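Local coordinates for protein NDP-N-acetyl-D-galactosaminuronic acid dehydrogenase (Methanosarcina mazei Go1, PDB 3G79) that probably oxidises UDP-N-acetyl-D-mannosamine to the corresponding uronic acid, using two molecules of NAD+ in turn as a member of the UDP-glucose/GDP-mannose dehydrogenase family, at residues S354-L359 with A417-A422; M390-Y395 with E409-N414. All blocks are in the same frame, centred on the assembly; numbering follows the deposited sequence.

Interaction 1. Residues S354-L359 with A417-A422; sequences SKVAML and AIVVLA
Val419 is gripped at both backbone polar atoms by the strand beside it: its O accepts from Leu359 N at 2.8 Å and its N donates to Ala357 O at 2.9 Å. The same alternation continues toward the start of the strand, where Ala357 N gives a nearly straight bond (172° at the hydrogen) to Ala417 O, and Ala417 N donates to Lys355 O over a longer 3.2 Å. At the other end Leu421 N, already past the strand, donates to Leu359 O, so the ladder holds one residue beyond the last strand residue, Val420. Five bonds in this order, with the N-to-C directions only 20° apart, identify two parallel strands in the middle of the six-stranded parallel sheet of the UDP-binding domain. The 3-2-1-4-5-6 strand order, in which 355-359 is the first strand and 417-420 the fourth, is that of a Rossmann-like fold. Side chains alternate between the two faces. On the face of Ala357 and Leu359, Leu359 CD2 lies against Ile418 CG2 at 3.6 Å and against Val420 CG2 at 4.0 Å; a CG placed anti to the carbonyl carbon (chi1 -89°) lets this one methyl reach both. Val412 of helix 408-412 packs on Leu359 from this side. On the reverse face the side chains of Val356 and Val419 cross obliquely, CG1 of Val356 lying 3.8 Å from CG2 of Val419, while Tyr378 of helix 375-385 covers Met358 and Val419.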
ATOM      1  N   SER A 354     -35.746  18.007  -6.862  1.00 31.58           N
ATOM      2  CA  SER A 354     -34.838  17.913  -8.001  1.00 31.76           C
ATOM      3  C   SER A 354     -34.783  16.479  -8.506  1.00 31.45           C
ATOM      4  O   SER A 354     -34.896  15.538  -7.725  1.00 32.33           O
ATOM      5  CB  SER A 354     -33.415  18.345  -7.599  1.00 31.91           C
ATOM      6  OG  SER A 354     -33.433  19.461  -6.738  1.00 39.25           O
ATOM      7  N   LYS A 355     -34.576  16.304  -9.801  1.00 30.52           N
ATOM      8  CA  LYS A 355     -34.373  14.959 -10.344  1.00 29.31           C
ATOM      9  C   LYS A 355     -32.872  14.635 -10.520  1.00 27.72           C
ATOM     10  O   LYS A 355     -32.148  15.431 -11.139  1.00 26.88           O
ATOM     11  CB  LYS A 355     -35.148  14.766 -11.658  1.00 28.60           C
ATOM     12  CG  LYS A 355     -34.657  13.560 -12.456  1.00 24.70           C
ATOM     13  CD  LYS A 355     -35.575  13.258 -13.630  1.00 29.57           C
ATOM     14  CE  LYS A 355     -35.083  12.066 -14.413  1.00 24.70           C
ATOM     15  NZ  LYS A 355     -36.022  11.752 -15.533  1.00 30.45           N
ATOM     16  N   VAL A 356     -32.450  13.470  -9.988  1.00 26.57           N
ATOM     17  CA  VAL A 356     -31.089  12.915 -10.119  1.00 26.03           C
ATOM     18  C   VAL A 356     -31.029  11.697 -11.062  1.00 25.44           C
ATOM     19  O   VAL A 356     -31.764  10.732 -10.904  1.00 25.35           O
ATOM     20  CB  VAL A 356     -30.519  12.481  -8.735  1.00 27.21           C
ATOM     21  CG1 VAL A 356     -29.095  11.929  -8.852  1.00 36.57           C
ATOM     22  CG2 VAL A 356     -30.532  13.637  -7.737  1.00 35.93           C
ATOM     23  N   ALA A 357     -30.155  11.750 -12.055  1.00 25.90           N
ATOM     24  CA  ALA A 357     -29.880  10.588 -12.925  1.00 26.28           C
ATOM     25  C   ALA A 357     -28.596   9.943 -12.459  1.00 26.83           C
ATOM     26  O   ALA A 357     -27.492  10.533 -12.563  1.00 27.02           O
ATOM     27  CB  ALA A 357     -29.771  10.990 -14.417  1.00 25.85           C
ATOM     28  N   MET A 358     -28.776   8.759 -11.880  1.00 26.25           N
ATOM     29  CA  MET A 358     -27.708   7.856 -11.519  1.00 25.13           C
ATOM     30  C   MET A 358     -27.224   7.093 -12.743  1.00 28.03           C
ATOM     31  O   MET A 358     -27.912   6.203 -13.276  1.00 28.85           O
ATOM     32  CB  MET A 358     -28.208   6.886 -10.457  1.00 22.10           C
ATOM     33  CG  MET A 358     -28.563   7.621  -9.150  1.00 20.43           C
ATOM     34  SD  MET A 358     -28.609   6.613  -7.701  1.00 18.03           S
ATOM     35  CE  MET A 358     -29.601   7.582  -6.686  1.00 20.77           C
ATOM     36  N   LEU A 359     -26.031   7.448 -13.198  1.00 29.01           N
ATOM     37  CA  LEU A 359     -25.383   6.714 -14.267  1.00 29.26           C
ATOM     38  C   LEU A 359     -24.497   5.667 -13.659  1.00 30.35           C
ATOM     39  O   LEU A 359     -23.377   5.946 -13.263  1.00 30.99           O
ATOM     40  CB  LEU A 359     -24.546   7.666 -15.100  1.00 28.72           C
ATOM     41  CG  LEU A 359     -25.243   8.348 -16.277  1.00 14.70           C
ATOM     42  CD1 LEU A 359     -26.582   8.941 -15.902  1.00 27.98           C
ATOM     43  CD2 LEU A 359     -24.280   9.397 -16.823  1.00 28.30           C
ATOM     44  N   ALA A 417     -29.370  16.838 -11.750  1.00 32.51           N
ATOM     45  CA  ALA A 417     -28.000  16.381 -11.554  1.00 32.15           C
ATOM     46  C   ALA A 417     -27.722  15.104 -12.320  1.00 31.42           C
ATOM     47  O   ALA A 417     -28.553  14.209 -12.329  1.00 32.03           O
ATOM     48  CB  ALA A 417     -27.734  16.160 -10.091  1.00 32.58           C
ATOM     49  N   ILE A 418     -26.565  15.037 -12.980  1.00 30.01           N
ATOM     50  CA  ILE A 418     -26.095  13.813 -13.590  1.00 29.21           C
ATOM     51  C   ILE A 418     -24.890  13.317 -12.776  1.00 29.62           C
ATOM     52  O   ILE A 418     -23.862  14.016 -12.649  1.00 30.46           O
ATOM     53  CB  ILE A 418     -25.735  13.994 -15.082  1.00 29.12           C
ATOM     54  CG1 ILE A 418     -26.953  14.353 -15.904  1.00 18.91           C
ATOM     55  CG2 ILE A 418     -25.120  12.715 -15.671  1.00 20.74           C
ATOM     56  CD1 ILE A 418     -26.625  15.239 -17.055  1.00 27.99           C
ATOM     57  N   VAL A 419     -25.032  12.108 -12.235  1.00 29.03           N
ATOM     58  CA  VAL A 419     -24.127  11.582 -11.221  1.00 29.42           C
ATOM     59  C   VAL A 419     -23.545  10.212 -11.631  1.00 30.75           C
ATOM     60  O   VAL A 419     -24.275   9.255 -11.875  1.00 30.28           O
ATOM     61  CB  VAL A 419     -24.839  11.507  -9.878  1.00 28.66           C
ATOM     62  CG1 VAL A 419     -23.882  11.110  -8.795  1.00 23.05           C
ATOM     63  CG2 VAL A 419     -25.447  12.884  -9.546  1.00 23.96           C
ATOM     64  N   VAL A 420     -22.226  10.141 -11.743  1.00 31.68           N
ATOM     65  CA  VAL A 420     -21.591   8.986 -12.380  1.00 32.20           C
ATOM     66  C   VAL A 420     -20.978   8.105 -11.276  1.00 32.40           C
ATOM     67  O   VAL A 420     -20.149   8.591 -10.506  1.00 32.03           O
ATOM     68  CB  VAL A 420     -20.524   9.454 -13.428  1.00 32.17           C
ATOM     69  CG1 VAL A 420     -19.846   8.277 -14.057  1.00 33.90           C
ATOM     70  CG2 VAL A 420     -21.163  10.316 -14.543  1.00 32.98           C
ATOM     71  N   LEU A 421     -21.413   6.838 -11.175  1.00 32.27           N
ATOM     72  CA  LEU A 421     -20.966   5.977 -10.053  1.00 32.74           C
ATOM     73  C   LEU A 421     -20.252   4.685 -10.461  1.00 33.28           C
ATOM     74  O   LEU A 421     -19.576   4.048  -9.634  1.00 32.68           O
ATOM     75  CB  LEU A 421     -22.096   5.685  -9.047  1.00 32.37           C
ATOM     76  CG  LEU A 421     -22.750   6.940  -8.456  1.00 37.30           C
ATOM     77  CD1 LEU A 421     -23.871   7.407  -9.357  1.00 32.48           C
ATOM     78  CD2 LEU A 421     -23.287   6.693  -7.068  1.00 32.58           C
ATOM     79  N   ALA A 422     -20.412   4.306 -11.731  1.00 34.07           N
ATOM     80  CA  ALA A 422     -19.675   3.194 -12.305  1.00 34.87           C
ATOM     81  C   ALA A 422     -18.880   3.762 -13.439  1.00 36.78           C
ATOM     82  O   ALA A 422     -19.353   4.652 -14.131  1.00 38.81           O
ATOM     83  CB  ALA A 422     -20.611   2.172 -12.814  1.00 34.64           C
TER

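Interaction 2. Residues M390-Y395 with E409-N414; sequences MVHDPY and EEVVRN
Val411 rests both methyls on the strand face that carries Met390 and His392: CG1 comes to 3.4 Å from Met390 O, while CG2 lies 3.8 Å from His392 CB, at the edge of the imidazole and near its plane. The CB atoms of Met390 and His392, two residues apart, both point toward the helix, and that of Val391 between them points away. His392 ND1 and Tyr427 OH share a hydrogen bond that limits the turning of the ring. Met390 reaches the helix differently: its chain bends at chi3 (67°), bringing the methyl CE to 3.4 Å from Glu410 O and 3.8 Å from Glu410 CG. CE also lies 4.0 Å from Val411 CG2. Replacing Val411 with an alanine would probably open a gap between Met390 and His392 and leave the His392 CB without its methyl neighbours. Ala357 of strand 355-359 and Ser405 of strand 404-405, the neighbours of strand 388-392 in the sheet, also touch the valine. Methyl groups pack on side chains and backbone carbonyls, with no hydrogen bond between the segments: this is helix-on-sheet packing of the kind found in a Rossmann-like alpha/beta domain, here the UDP-binding domain.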
ATOM      1  N   MET A 390     -33.822   8.374 -10.937  1.00 32.99           N
ATOM      2  CA  MET A 390     -33.776   7.382 -12.008  1.00 32.57           C
ATOM      3  C   MET A 390     -32.347   6.831 -12.194  1.00 33.96           C
ATOM      4  O   MET A 390     -31.382   7.589 -12.349  1.00 35.23           O
ATOM      5  CB  MET A 390     -34.341   7.960 -13.309  1.00 31.77           C
ATOM      6  CG  MET A 390     -35.895   7.894 -13.392  1.00 38.62           C
ATOM      7  SD  MET A 390     -36.697   8.551 -14.883  1.00 30.06           S
ATOM      8  CE  MET A 390     -36.142   7.383 -16.106  1.00 38.48           C
ATOM      9  N   VAL A 391     -32.253   5.498 -12.156  1.00 33.23           N
ATOM     10  CA  VAL A 391     -31.039   4.693 -12.166  1.00 31.32           C
ATOM     11  C   VAL A 391     -30.842   4.066 -13.530  1.00 32.16           C
ATOM     12  O   VAL A 391     -31.773   3.412 -14.088  1.00 32.81           O
ATOM     13  CB  VAL A 391     -31.182   3.496 -11.197  1.00 30.33           C
ATOM     14  CG1 VAL A 391     -29.996   2.602 -11.324  1.00 19.16           C
ATOM     15  CG2 VAL A 391     -31.346   3.943  -9.734  1.00 18.41           C
ATOM     16  N   HIS A 392     -29.636   4.228 -14.060  1.00 32.39           N
ATOM     17  CA  HIS A 392     -29.264   3.638 -15.327  1.00 34.06           C
ATOM     18  C   HIS A 392     -28.089   2.710 -15.165  1.00 36.60           C
ATOM     19  O   HIS A 392     -27.191   2.945 -14.336  1.00 37.22           O
ATOM     20  CB  HIS A 392     -28.892   4.721 -16.330  1.00 34.43           C
ATOM     21  CG  HIS A 392     -28.425   4.195 -17.661  1.00 34.67           C
ATOM     22  ND1 HIS A 392     -27.113   3.844 -17.906  1.00 34.58           N
ATOM     23  CD2 HIS A 392     -29.088   4.005 -18.829  1.00 33.96           C
ATOM     24  CE1 HIS A 392     -26.991   3.445 -19.163  1.00 34.60           C
ATOM     25  NE2 HIS A 392     -28.175   3.530 -19.743  1.00 34.25           N
ATOM     26  N   ASP A 393     -28.089   1.668 -15.991  1.00 38.04           N
ATOM     27  CA  ASP A 393     -26.985   0.725 -16.056  1.00 39.45           C
ATOM     28  C   ASP A 393     -27.190  -0.225 -17.240  1.00 41.97           C
ATOM     29  O   ASP A 393     -28.258  -0.860 -17.360  1.00 42.52           O
ATOM     30  CB  ASP A 393     -26.860  -0.054 -14.757  1.00 38.52           C
ATOM     31  CG  ASP A 393     -25.550  -0.779 -14.651  1.00 49.52           C
ATOM     32  OD1 ASP A 393     -24.629  -0.255 -13.968  1.00 37.89           O
ATOM     33  OD2 ASP A 393     -25.447  -1.864 -15.271  1.00 38.38           O
ATOM     34  N   PRO A 394     -26.161  -0.344 -18.113  1.00 42.80           N
ATOM     35  CA  PRO A 394     -26.315  -1.116 -19.345  1.00 42.85           C
ATOM     36  C   PRO A 394     -26.377  -2.597 -19.074  1.00 43.40           C
ATOM     37  O   PRO A 394     -26.843  -3.344 -19.923  1.00 43.69           O
ATOM     38  CB  PRO A 394     -25.037  -0.787 -20.143  1.00 42.46           C
ATOM     39  CG  PRO A 394     -24.354   0.289 -19.396  1.00 38.11           C
ATOM     40  CD  PRO A 394     -24.788   0.160 -17.971  1.00 42.31           C
ATOM     41  N   TYR A 395     -25.957  -3.003 -17.883  1.00 44.72           N
ATOM     42  CA  TYR A 395     -25.692  -4.417 -17.581  1.00 46.20           C
ATOM     43  C   TYR A 395     -26.555  -5.015 -16.499  1.00 47.37           C
ATOM     44  O   TYR A 395     -26.926  -6.180 -16.572  1.00 48.19           O
ATOM     45  CB  TYR A 395     -24.230  -4.602 -17.176  1.00 45.75           C
ATOM     46  CG  TYR A 395     -23.298  -4.013 -18.170  1.00 51.62           C
ATOM     47  CD1 TYR A 395     -22.982  -4.705 -19.339  1.00 45.89           C
ATOM     48  CD2 TYR A 395     -22.755  -2.741 -17.971  1.00 45.84           C
ATOM     49  CE1 TYR A 395     -22.131  -4.153 -20.285  1.00 52.11           C
ATOM     50  CE2 TYR A 395     -21.903  -2.169 -18.913  1.00 51.91           C
ATOM     51  CZ  TYR A 395     -21.596  -2.882 -20.061  1.00 46.16           C
ATOM     52  OH  TYR A 395     -20.748  -2.344 -20.996  1.00 52.63           O
ATOM     53  N   GLU A 409     -31.188   8.046 -22.217  1.00 41.07           N
ATOM     54  CA  GLU A 409     -32.033   9.187 -22.583  1.00 41.51           C
ATOM     55  C   GLU A 409     -33.169   9.369 -21.585  1.00 40.46           C
ATOM     56  O   GLU A 409     -33.425  10.483 -21.103  1.00 40.49           O
ATOM     57  CB  GLU A 409     -32.582   8.996 -24.014  1.00 42.72           C
ATOM     58  CG  GLU A 409     -33.130  10.253 -24.723  1.00 58.67           C
ATOM     59  CD  GLU A 409     -34.544  10.663 -24.283  1.00 44.13           C
ATOM     60  OE1 GLU A 409     -35.359   9.790 -23.904  1.00 58.93           O
ATOM     61  OE2 GLU A 409     -34.851  11.883 -24.327  1.00 59.22           O
ATOM     62  N   GLU A 410     -33.858   8.281 -21.261  1.00 39.07           N
ATOM     63  CA  GLU A 410     -35.034   8.461 -20.425  1.00 37.89           C
ATOM     64  C   GLU A 410     -34.587   8.809 -19.006  1.00 35.83           C
ATOM     65  O   GLU A 410     -35.158   9.665 -18.357  1.00 35.46           O
ATOM     66  CB  GLU A 410     -36.063   7.300 -20.566  1.00 38.01           C
ATOM     67  CG  GLU A 410     -35.933   6.070 -19.692  1.00 39.09           C
ATOM     68  CD  GLU A 410     -37.221   5.196 -19.703  1.00 39.66           C
ATOM     69  OE1 GLU A 410     -37.469   4.483 -18.697  1.00 39.05           O
ATOM     70  OE2 GLU A 410     -37.985   5.229 -20.710  1.00 39.38           O
ATOM     71  N   VAL A 411     -33.507   8.178 -18.573  1.00 35.05           N
ATOM     72  CA  VAL A 411     -32.913   8.454 -17.273  1.00 33.84           C
ATOM     73  C   VAL A 411     -32.389   9.887 -17.165  1.00 32.63           C
ATOM     74  O   VAL A 411     -32.599  10.548 -16.160  1.00 32.38           O
ATOM     75  CB  VAL A 411     -31.820   7.460 -16.955  1.00 33.65           C
ATOM     76  CG1 VAL A 411     -31.032   7.933 -15.744  1.00 18.81           C
ATOM     77  CG2 VAL A 411     -32.436   6.099 -16.702  1.00 17.81           C
ATOM     78  N   VAL A 412     -31.753  10.376 -18.217  1.00 32.38           N
ATOM     79  CA  VAL A 412     -31.144  11.696 -18.175  1.00 32.56           C
ATOM     80  C   VAL A 412     -32.116  12.835 -18.470  1.00 33.32           C
ATOM     81  O   VAL A 412     -31.898  13.959 -18.020  1.00 33.66           O
ATOM     82  CB  VAL A 412     -29.884  11.750 -19.072  1.00 32.21           C
ATOM     83  CG1 VAL A 412     -29.449  13.171 -19.389  1.00 15.71           C
ATOM     84  CG2 VAL A 412     -28.795  11.052 -18.398  1.00 15.04           C
ATOM     85  N   ARG A 413     -33.200  12.557 -19.190  1.00 34.43           N
ATOM     86  CA  ARG A 413     -34.105  13.638 -19.582  1.00 35.13           C
ATOM     87  C   ARG A 413     -34.708  14.372 -18.390  1.00 34.47           C
ATOM     88  O   ARG A 413     -35.180  13.754 -17.441  1.00 34.61           O
ATOM     89  CB  ARG A 413     -35.159  13.192 -20.614  1.00 36.00           C
ATOM     90  CG  ARG A 413     -36.492  12.743 -20.086  1.00 60.45           C
ATOM     91  CD  ARG A 413     -37.504  12.751 -21.205  1.00 36.94           C
ATOM     92  NE  ARG A 413     -38.537  11.747 -20.965  1.00 61.11           N
ATOM     93  CZ  ARG A 413     -38.576  10.546 -21.541  1.00 38.76           C
ATOM     94  NH1 ARG A 413     -39.563   9.704 -21.249  1.00 61.53           N
ATOM     95  NH2 ARG A 413     -37.646  10.183 -22.423  1.00 61.36           N
ATOM     96  N   ASN A 414     -34.618  15.698 -18.438  1.00 34.21           N
ATOM     97  CA  ASN A 414     -35.145  16.573 -17.387  1.00 34.03           C
ATOM     98  C   ASN A 414     -34.401  16.520 -16.033  1.00 33.43           C
ATOM     99  O   ASN A 414     -34.854  17.089 -15.044  1.00 33.60           O
ATOM    100  CB  ASN A 414     -36.660  16.354 -17.240  1.00 34.34           C
ATOM    101  CG  ASN A 414     -37.411  16.682 -18.524  1.00 48.81           C
ATOM    102  OD1 ASN A 414     -37.004  17.569 -19.271  1.00 35.72           O
ATOM    103  ND2 ASN A 414     -38.498  15.965 -18.795  1.00 35.17           N
TER

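Interactions 1 and 2 share one parallel sheet, with centres about 8 Å apart: strand 355-359, paired with 417-420 in interaction 1, has strand 388-392 of interaction 2 as its other neighbour. Met358 O lies 2.7 Å from His392 N, a probable hydrogen bond of that second ladder. Helix 408-412 leads directly into strand 417-420, and Ala357 CB packs 3.4 Å from Val411 O, so the helix covers the sheet face shared by Ala357 and His392. Lys355 NZ joins the two contacts: it is 2.9 Å from Arg413 O, a probable hydrogen bond, and packed 3.3 Å from Met390 SD. All four segments belong to the UDP-binding domain; in the chain, interaction 2 is nested within the loop that interaction 1 closes.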